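Local coordinates for protein kappa-carrageenase (Zobellia galactanivorans, PDB 5OCR) that probably hydrolyses kappa-carrageenan, a marine algal polysaccharide, through its family 16 glycoside hydrolase domain, the part of a longer protein described here, at residues V235-K247 and K263-V277. Sequence-based numbering, arbitrary orientation. Where two conformers were deposited one is given.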
ATOM      1  N   VAL A 235      -9.472   0.811   3.021  1.00 17.44           N
ATOM      2  CA  VAL A 235      -8.383   1.866   2.991  1.00 17.47           C
ATOM      3  C   VAL A 235      -7.209   1.345   3.816  1.00 17.77           C
ATOM      4  O   VAL A 235      -7.389   0.987   4.974  1.00 17.98           O
ATOM      5  CB  VAL A 235      -8.852   3.242   3.552  1.00 17.66           C
ATOM      6  CG1 VAL A 235      -7.655   4.270   3.590  1.00 18.20           C
ATOM      7  CG2 VAL A 235     -10.021   3.720   2.700  1.00 19.01           C
ATOM      8  N   THR A 236      -5.998   1.265   3.215  1.00 17.20           N
ATOM      9  CA  THR A 236      -4.904   0.417   3.832  1.00 17.72           C
ATOM     10  C   THR A 236      -3.607   1.170   3.920  1.00 17.16           C
ATOM     11  O   THR A 236      -3.208   1.737   2.921  1.00 16.59           O
ATOM     12  CB  THR A 236      -4.738  -0.891   3.074  1.00 18.19           C
ATOM     13  OG1 THR A 236      -6.078  -1.486   2.926  1.00 19.12           O
ATOM     14  CG2 THR A 236      -3.832  -1.879   3.929  1.00 19.28           C
ATOM     15  N   LEU A 237      -2.968   1.169   5.092  1.00 16.85           N
ATOM     16  CA  LEU A 237      -1.547   1.621   5.186  1.00 17.40           C
ATOM     17  C   LEU A 237      -0.760   0.429   5.723  1.00 17.87           C
ATOM     18  O   LEU A 237      -1.126  -0.142   6.794  1.00 18.75           O
ATOM     19  CB  LEU A 237      -1.486   2.754   6.202  1.00 18.20           C
ATOM     20  CG  LEU A 237      -2.199   4.066   5.864  1.00 19.28           C
ATOM     21  CD1 LEU A 237      -2.641   4.801   7.159  1.00 21.14           C
ATOM     22  CD2 LEU A 237      -1.269   4.897   5.009  1.00 19.72           C
ATOM     23  N   SER A 238       0.291   0.030   5.021  1.00 17.37           N
ATOM     24  CA  SER A 238       1.025  -1.141   5.534  1.00 18.11           C
ATOM     25  C   SER A 238       2.498  -1.055   5.120  1.00 18.28           C
ATOM     26  O   SER A 238       2.859  -0.369   4.149  1.00 18.38           O
ATOM     27  CB  SER A 238       0.361  -2.375   5.010  1.00 19.39           C
ATOM     28  OG  SER A 238       0.442  -2.433   3.576  1.00 20.10           O
ATOM     29  N   LEU A 239       3.322  -1.836   5.826  1.00 17.69           N
ATOM     30  CA  LEU A 239       4.764  -1.902   5.531  1.00 17.78           C
ATOM     31  C   LEU A 239       5.060  -3.321   4.969  1.00 18.71           C
ATOM     32  O   LEU A 239       4.965  -4.322   5.701  1.00 20.40           O
ATOM     33  CB  LEU A 239       5.618  -1.542   6.795  1.00 17.39           C
ATOM     34  CG  LEU A 239       7.113  -1.543   6.537  1.00 18.26           C
ATOM     35  CD1 LEU A 239       7.551  -0.476   5.499  1.00 18.46           C
ATOM     36  CD2 LEU A 239       7.790  -1.257   7.898  1.00 18.81           C
ATOM     37  N   GLY A 240       5.339  -3.393   3.672  1.00 18.26           N
ATOM     38  CA  GLY A 240       5.551  -4.662   2.999  1.00 19.23           C
ATOM     39  C   GLY A 240       6.993  -5.091   3.035  1.00 19.41           C
ATOM     40  O   GLY A 240       7.882  -4.253   3.316  1.00 20.21           O
ATOM     41  N   LEU A 241       7.261  -6.405   2.917  1.00 19.30           N
ATOM     42  CA  LEU A 241       8.622  -6.908   2.781  1.00 19.77           C
ATOM     43  C   LEU A 241       8.998  -7.079   1.344  1.00 19.68           C
ATOM     44  O   LEU A 241       8.161  -7.421   0.466  1.00 20.01           O
ATOM     45  CB  LEU A 241       8.673  -8.291   3.515  1.00 20.21           C
ATOM     46  CG  LEU A 241      10.019  -8.854   3.867  1.00 20.77           C
ATOM     47  CD1 LEU A 241      10.728  -7.952   4.859  1.00 20.43           C
ATOM     48  CD2 LEU A 241       9.852 -10.292   4.421  1.00 19.82           C
ATOM     49  N   ARG A 242      10.258  -6.739   1.019  1.00 20.44           N
ATOM     50  CA  ARG A 242      10.766  -6.845  -0.338  1.00 21.72           C
ATOM     51  C   ARG A 242      12.170  -7.458  -0.359  1.00 23.25           C
ATOM     52  O   ARG A 242      12.748  -7.757   0.643  1.00 22.77           O
ATOM     53  CB  ARG A 242      10.935  -5.456  -0.987  1.00 21.28           C
ATOM     54  CG  ARG A 242       9.583  -4.707  -1.032  1.00 20.87           C
ATOM     55  CD  ARG A 242       8.693  -5.344  -2.079  1.00 21.19           C
ATOM     56  NE  ARG A 242       7.433  -4.553  -2.343  1.00 21.05           N
ATOM     57  CZ  ARG A 242       6.246  -4.796  -1.753  1.00 21.81           C
ATOM     58  NH1 ARG A 242       6.144  -5.740  -0.785  1.00 20.40           N
ATOM     59  NH2 ARG A 242       5.152  -4.104  -2.098  1.00 20.51           N
ATOM     60  N   LYS A 243      12.661  -7.611  -1.579  1.00 24.00           N
ATOM     61  CA  LYS A 243      13.995  -8.175  -1.760  1.00 26.33           C
ATOM     62  C   LYS A 243      14.980  -7.231  -0.994  1.00 25.45           C
ATOM     63  O   LYS A 243      14.792  -5.943  -1.018  1.00 23.96           O
ATOM     64  CB  LYS A 243      14.181  -8.237  -3.226  1.00 30.44           C
ATOM     65  CG  LYS A 243      15.201  -7.349  -3.799  1.00 38.49           C
ATOM     66  CD  LYS A 243      15.456  -8.004  -5.158  1.00 43.91           C
ATOM     67  CE  LYS A 243      16.369  -7.183  -6.038  1.00 48.37           C
ATOM     68  NZ  LYS A 243      17.776  -7.546  -5.762  1.00 48.23           N
ATOM     69  N   PRO A 244      16.031  -7.773  -0.328  1.00 25.24           N
ATOM     70  CA  PRO A 244      16.563  -9.111  -0.431  1.00 26.94           C
ATOM     71  C   PRO A 244      15.829 -10.159   0.456  1.00 26.68           C
ATOM     72  O   PRO A 244      16.259 -11.288   0.506  1.00 27.20           O
ATOM     73  CB  PRO A 244      18.025  -8.930  -0.001  1.00 26.98           C
ATOM     74  CG  PRO A 244      17.941  -7.894   1.099  1.00 26.75           C
ATOM     75  CD  PRO A 244      16.799  -6.957   0.627  1.00 26.56           C
ATOM     76  N   PHE A 245      14.734  -9.783   1.121  1.00 24.95           N
ATOM     77  CA  PHE A 245      14.044 -10.723   2.027  1.00 26.08           C
ATOM     78  C   PHE A 245      12.952 -11.531   1.335  1.00 28.13           C
ATOM     79  O   PHE A 245      12.342 -12.385   1.944  1.00 28.48           O
ATOM     80  CB  PHE A 245      13.408  -9.947   3.163  1.00 23.63           C
ATOM     81  CG  PHE A 245      14.398  -9.189   3.997  1.00 24.39           C
ATOM     82  CD1 PHE A 245      15.430  -9.868   4.677  1.00 24.67           C
ATOM     83  CD2 PHE A 245      14.328  -7.802   4.090  1.00 23.63           C
ATOM     84  CE1 PHE A 245      16.325  -9.151   5.482  1.00 24.88           C
ATOM     85  CE2 PHE A 245      15.220  -7.073   4.903  1.00 24.47           C
ATOM     86  CZ  PHE A 245      16.194  -7.743   5.602  1.00 25.45           C
ATOM     87  N   VAL A 246      12.671 -11.233   0.074  1.00 27.33           N
ATOM     88  CA  VAL A 246      11.732 -12.032  -0.669  1.00 29.78           C
ATOM     89  C   VAL A 246      12.303 -12.178  -2.072  1.00 34.37           C
ATOM     90  O   VAL A 246      13.150 -11.391  -2.507  1.00 33.55           O
ATOM     91  CB  VAL A 246      10.360 -11.361  -0.780  1.00 28.00           C
ATOM     92  CG1 VAL A 246       9.865 -10.855   0.572  1.00 26.94           C
ATOM     93  CG2 VAL A 246      10.475 -10.109  -1.627  1.00 31.31           C
ATOM     94  N   LYS A 247      11.755 -13.141  -2.799  1.00 37.19           N
ATOM     95  CA  LYS A 247      12.196 -13.415  -4.163  1.00 44.42           C
ATOM     96  C   LYS A 247      10.988 -13.819  -4.957  1.00 46.84           C
ATOM     97  O   LYS A 247      10.241 -14.721  -4.577  1.00 45.33           O
ATOM     98  CB  LYS A 247      13.258 -14.508  -4.194  1.00 45.69           C
ATOM     99  CG  LYS A 247      13.504 -15.159  -5.546  1.00 57.29           C
ATOM    100  CD  LYS A 247      14.426 -14.342  -6.445  1.00 60.21           C
ATOM    101  CE  LYS A 247      15.157 -15.232  -7.460  1.00 63.39           C
ATOM    102  NZ  LYS A 247      14.232 -15.942  -8.408  1.00 66.71           N
ATOM    103  N   LYS A 263      22.940 -11.132   1.341  1.00 34.17           N
ATOM    104  CA  LYS A 263      22.347  -9.759   1.291  1.00 35.34           C
ATOM    105  C   LYS A 263      21.267  -9.581   2.345  1.00 32.78           C
ATOM    106  O   LYS A 263      21.235  -8.557   3.066  1.00 31.17           O
ATOM    107  CB  LYS A 263      21.922  -9.368  -0.125  1.00 40.02           C
ATOM    108  CG  LYS A 263      23.172  -9.142  -0.979  1.00 45.03           C
ATOM    109  CD  LYS A 263      23.076  -9.891  -2.289  1.00 50.45           C
ATOM    110  CE  LYS A 263      22.489  -8.992  -3.378  1.00 57.58           C
ATOM    111  NZ  LYS A 263      23.239  -7.704  -3.499  1.00 58.83           N
ATOM    112  N   ALA A 264      20.432 -10.602   2.486  1.00 29.24           N
ATOM    113  CA  ALA A 264      19.429 -10.593   3.562  1.00 27.27           C
ATOM    114  C   ALA A 264      20.047 -10.565   4.950  1.00 26.64           C
ATOM    115  O   ALA A 264      19.668  -9.716   5.740  1.00 28.15           O
ATOM    116  CB  ALA A 264      18.415 -11.722   3.389  1.00 27.03           C
ATOM    117  N   ARG A 265      21.054 -11.427   5.234  1.00 26.73           N
ATOM    118  CA  ARG A 265      21.762 -11.381   6.510  1.00 28.11           C
ATOM    119  C   ARG A 265      22.373 -10.011   6.807  1.00 28.20           C
ATOM    120  O   ARG A 265      22.238  -9.484   7.936  1.00 29.06           O
ATOM    121  CB  ARG A 265      22.825 -12.485   6.588  1.00 28.50           C
ATOM    122  CG  ARG A 265      23.207 -12.755   8.025  1.00 31.14           C
ATOM    123  CD  ARG A 265      24.070 -14.011   7.948  1.00 30.53           C
ATOM    124  NE  ARG A 265      24.745 -14.358   9.189  1.00 33.90           N
ATOM    125  CZ  ARG A 265      25.838 -13.763   9.610  1.00 35.52           C
ATOM    126  NH1 ARG A 265      26.405 -12.773   8.912  1.00 38.24           N
ATOM    127  NH2 ARG A 265      26.360 -14.144  10.737  1.00 38.05           N
ATOM    128  N   GLU A 266      23.041  -9.418   5.839  1.00 31.82           N
ATOM    129  CA  GLU A 266      23.639  -8.127   6.206  1.00 38.15           C
ATOM    130  C   GLU A 266      22.600  -7.040   6.434  1.00 34.40           C
ATOM    131  O   GLU A 266      22.773  -6.217   7.335  1.00 36.20           O
ATOM    132  CB  GLU A 266      24.816  -7.726   5.326  1.00 45.80           C
ATOM    133  CG  GLU A 266      24.478  -7.604   3.870  1.00 51.52           C
ATOM    134  CD  GLU A 266      25.174  -6.417   3.247  1.00 62.77           C
ATOM    135  OE1 GLU A 266      25.946  -5.728   3.976  1.00 67.33           O
ATOM    136  OE2 GLU A 266      24.944  -6.160   2.035  1.00 63.98           O
ATOM    137  N   LYS A 267      21.487  -7.049   5.709  1.00 31.51           N
ATOM    138  CA  LYS A 267      20.376  -6.098   6.090  1.00 33.91           C
ATOM    139  C   LYS A 267      19.685  -6.347   7.453  1.00 30.76           C
ATOM    140  O   LYS A 267      18.938  -5.502   7.933  1.00 29.76           O
ATOM    141  CB  LYS A 267      19.282  -6.018   5.027  1.00 35.31           C
ATOM    142  CG  LYS A 267      19.776  -5.416   3.743  1.00 39.12           C
ATOM    143  CD  LYS A 267      18.781  -4.409   3.251  1.00 38.60           C
ATOM    144  CE  LYS A 267      19.366  -3.706   2.064  1.00 38.74           C
ATOM    145  NZ  LYS A 267      19.137  -2.273   2.325  1.00 37.05           N
ATOM    146  N   LEU A 268      19.839  -7.534   8.064  1.00 30.68           N
ATOM    147  CA  LEU A 268      19.254  -7.739   9.423  1.00 31.08           C
ATOM    148  C   LEU A 268      19.700  -6.769  10.471  1.00 36.01           C
ATOM    149  O   LEU A 268      18.948  -6.477  11.422  1.00 37.02           O
ATOM    150  CB  LEU A 268      19.462  -9.171   9.932  1.00 32.77           C
ATOM    151  CG  LEU A 268      18.702 -10.283   9.245  1.00 31.36           C
ATOM    152  CD1 LEU A 268      19.327 -11.530   9.835  1.00 32.03           C
ATOM    153  CD2 LEU A 268      17.181 -10.248   9.506  1.00 32.22           C
ATOM    154  N   SER A 269      20.893  -6.190  10.308  1.00 34.00           N
ATOM    155  CA  SER A 269      21.357  -5.200  11.265  0.50 33.80           C
ATOM    156  C   SER A 269      20.455  -3.967  11.219  1.00 34.07           C
ATOM    157  O   SER A 269      20.405  -3.224  12.182  1.00 34.39           O
ATOM    158  CB  SER A 269      22.832  -4.814  11.030  0.50 34.59           C
ATOM    159  OG  SER A 269      22.993  -4.017   9.861  0.50 31.26           O
ATOM    160  N   ASP A 270      19.735  -3.785  10.095  1.00 32.51           N
ATOM    161  CA  ASP A 270      18.818  -2.636   9.876  1.00 30.79           C
ATOM    162  C   ASP A 270      17.344  -2.912  10.183  1.00 29.58           C
ATOM    163  O   ASP A 270      16.476  -2.077   9.927  1.00 26.98           O
ATOM    164  CB  ASP A 270      18.989  -2.091   8.459  1.00 32.92           C
ATOM    165  CG  ASP A 270      20.394  -1.600   8.226  1.00 40.45           C
ATOM    166  OD1 ASP A 270      20.915  -0.941   9.154  1.00 41.46           O
ATOM    167  OD2 ASP A 270      20.986  -1.893   7.156  1.00 41.49           O
ATOM    168  N   ILE A 271      17.081  -4.068  10.760  1.00 26.47           N
ATOM    169  CA  ILE A 271      15.765  -4.482  11.231  1.00 27.26           C
ATOM    170  C   ILE A 271      15.822  -4.468  12.765  1.00 26.91           C
ATOM    171  O   ILE A 271      16.769  -5.034  13.301  1.00 28.38           O
ATOM    172  CB  ILE A 271      15.400  -5.893  10.650  1.00 26.31           C
ATOM    173  CG1 ILE A 271      15.330  -5.884   9.075  1.00 26.13           C
ATOM    174  CG2 ILE A 271      14.123  -6.387  11.314  1.00 27.26           C
ATOM    175  CD1 ILE A 271      14.096  -5.090   8.568  1.00 26.04           C
ATOM    176  N   PRO A 272      14.799  -3.916  13.482  1.00 28.02           N
ATOM    177  CA  PRO A 272      13.490  -3.478  12.943  1.00 24.90           C
ATOM    178  C   PRO A 272      13.615  -2.159  12.168  1.00 25.42           C
ATOM    179  O   PRO A 272      14.580  -1.358  12.410  1.00 25.13           O
ATOM    180  CB  PRO A 272      12.632  -3.309  14.197  1.00 26.94           C
ATOM    181  CG  PRO A 272      13.656  -3.029  15.323  1.00 27.43           C
ATOM    182  CD  PRO A 272      14.794  -3.945  14.966  1.00 28.82           C
ATOM    183  N   THR A 273      12.660  -1.920  11.260  1.00 22.38           N
ATOM    184  CA  THR A 273      12.650  -0.626  10.595  1.00 22.26           C
ATOM    185  C   THR A 273      11.182  -0.214  10.510  1.00 22.02           C
ATOM    186  O   THR A 273      10.273  -1.107  10.590  1.00 20.80           O
ATOM    187  CB  THR A 273      13.304  -0.745   9.197  1.00 22.00           C
ATOM    188  OG1 THR A 273      13.482   0.599   8.684  1.00 22.28           O
ATOM    189  CG2 THR A 273      12.451  -1.553   8.155  1.00 21.85           C
ATOM    190  N   SER A 274      10.916   1.107  10.400  1.00 21.28           N
ATOM    191  CA  SER A 274       9.553   1.572  10.552  1.00 21.59           C
ATOM    192  C   SER A 274       9.216   2.582   9.481  1.00 21.03           C
ATOM    193  O   SER A 274      10.093   3.310   9.038  1.00 23.37           O
ATOM    194  CB  SER A 274       9.414   2.280  11.878  1.00 22.61           C
ATOM    195  OG  SER A 274       9.650   1.379  12.971  0.50 24.04           O
ATOM    196  N   MET A 275       7.948   2.539   9.015  1.00 20.19           N
ATOM    197  CA  MET A 275       7.311   3.713   8.346  1.00 19.28           C
ATOM    198  C   MET A 275       6.501   4.517   9.349  1.00 19.69           C
ATOM    199  O   MET A 275       6.092   3.995  10.384  1.00 19.52           O
ATOM    200  CB  MET A 275       6.402   3.318   7.130  1.00 18.72           C
ATOM    201  CG  MET A 275       5.221   2.440   7.593  1.00 18.90           C
ATOM    202  SD  MET A 275       4.219   1.878   6.209  1.00 19.35           S
ATOM    203  CE  MET A 275       3.352   3.365   5.746  1.00 20.06           C
ATOM    204  N   TYR A 276       6.206   5.768   9.010  1.00 17.68           N
ATOM    205  CA  TYR A 276       5.468   6.654   9.930  1.00 18.80           C
ATOM    206  C   TYR A 276       4.344   7.334   9.178  1.00 18.77           C
ATOM    207  O   TYR A 276       4.515   7.791   7.994  1.00 19.73           O
ATOM    208  CB  TYR A 276       6.433   7.774  10.436  1.00 19.13           C
ATOM    209  CG  TYR A 276       7.560   7.161  11.195  1.00 21.34           C
ATOM    210  CD1 TYR A 276       7.410   6.918  12.575  1.00 22.95           C
ATOM    211  CD2 TYR A 276       8.766   6.814  10.564  1.00 22.16           C
ATOM    212  CE1 TYR A 276       8.483   6.315  13.298  1.00 25.02           C
ATOM    213  CE2 TYR A 276       9.824   6.192  11.286  1.00 26.12           C
ATOM    214  CZ  TYR A 276       9.642   5.963  12.635  1.00 26.78           C
ATOM    215  OH  TYR A 276      10.682   5.425  13.336  1.00 31.35           O
ATOM    216  N   VAL A 277       3.201   7.475   9.826  1.00 18.37           N
ATOM    217  CA  VAL A 277       2.075   8.108   9.179  1.00 18.45           C
ATOM    218  C   VAL A 277       1.540   9.218  10.123  1.00 18.58           C
ATOM    219  O   VAL A 277       1.128   8.919  11.278  1.00 18.53           O
ATOM    220  CB  VAL A 277       0.954   7.075   8.938  1.00 18.01           C
ATOM    221  CG1 VAL A 277      -0.203   7.747   8.195  1.00 18.61           C
ATOM    222  CG2 VAL A 277       1.419   5.819   8.150  1.00 19.13           C
TER
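K263 meets P244 through its aliphatic root: its CB lies 3.9 Å from P244 CB, and its carbonyl group lies beside CG of the same ring. One turn later K267 crosses that ring at about a right angle, its CG and CD methylenes touching the CG-CD edge of P244. Between the two, A264 sets its methyl against the loop, with CB 3.6 Å from P244 O and 3.7 Å from F245 CD1. The F245 ring is the hub of this end. With CG anti to the carbonyl carbon (chi1 -61°), it reaches the helical turn obliquely, where F245 CE1 comes within 3.4 Å of A264 O and F245 CZ within 3.6 Å of K267 CB. L268 CD2 adds a looser touch, and I271 CG1 closes on F245 CZ. Were F245 an alanine, the lost ring would probably leave a gap among A264, K267 and I271, and the helix side chains there without backing.

Beyond the cis-proline P272 the segment becomes a strand, and contact passes to the jellyroll core. The CD2 methyl of L239 rests against the T273 carbonyl oxygen, while M275 and L239 run antiparallel alongside one another, SD against L239 CB. M275 CG sits between backbone N and carbonyl carbon (chi1 63°), which, with an extended chi2, carries SD to 3.3 Å from S238 O. V277 CG1 and L237 CD1 meet tip to tip at 4.0 Å. This is face-to-face packing of a beta-sandwich in miniature: the axes of strands 235-241 and 273-277 pass 7.9 Å apart at 162°, joined by side chains. Strand 233-241 pairs with strands 86-97 and 115-122, whereas strand 273-285 pairs with 67-74 and 100-107, and helix 262-267 covers the loop that leaves the first layer.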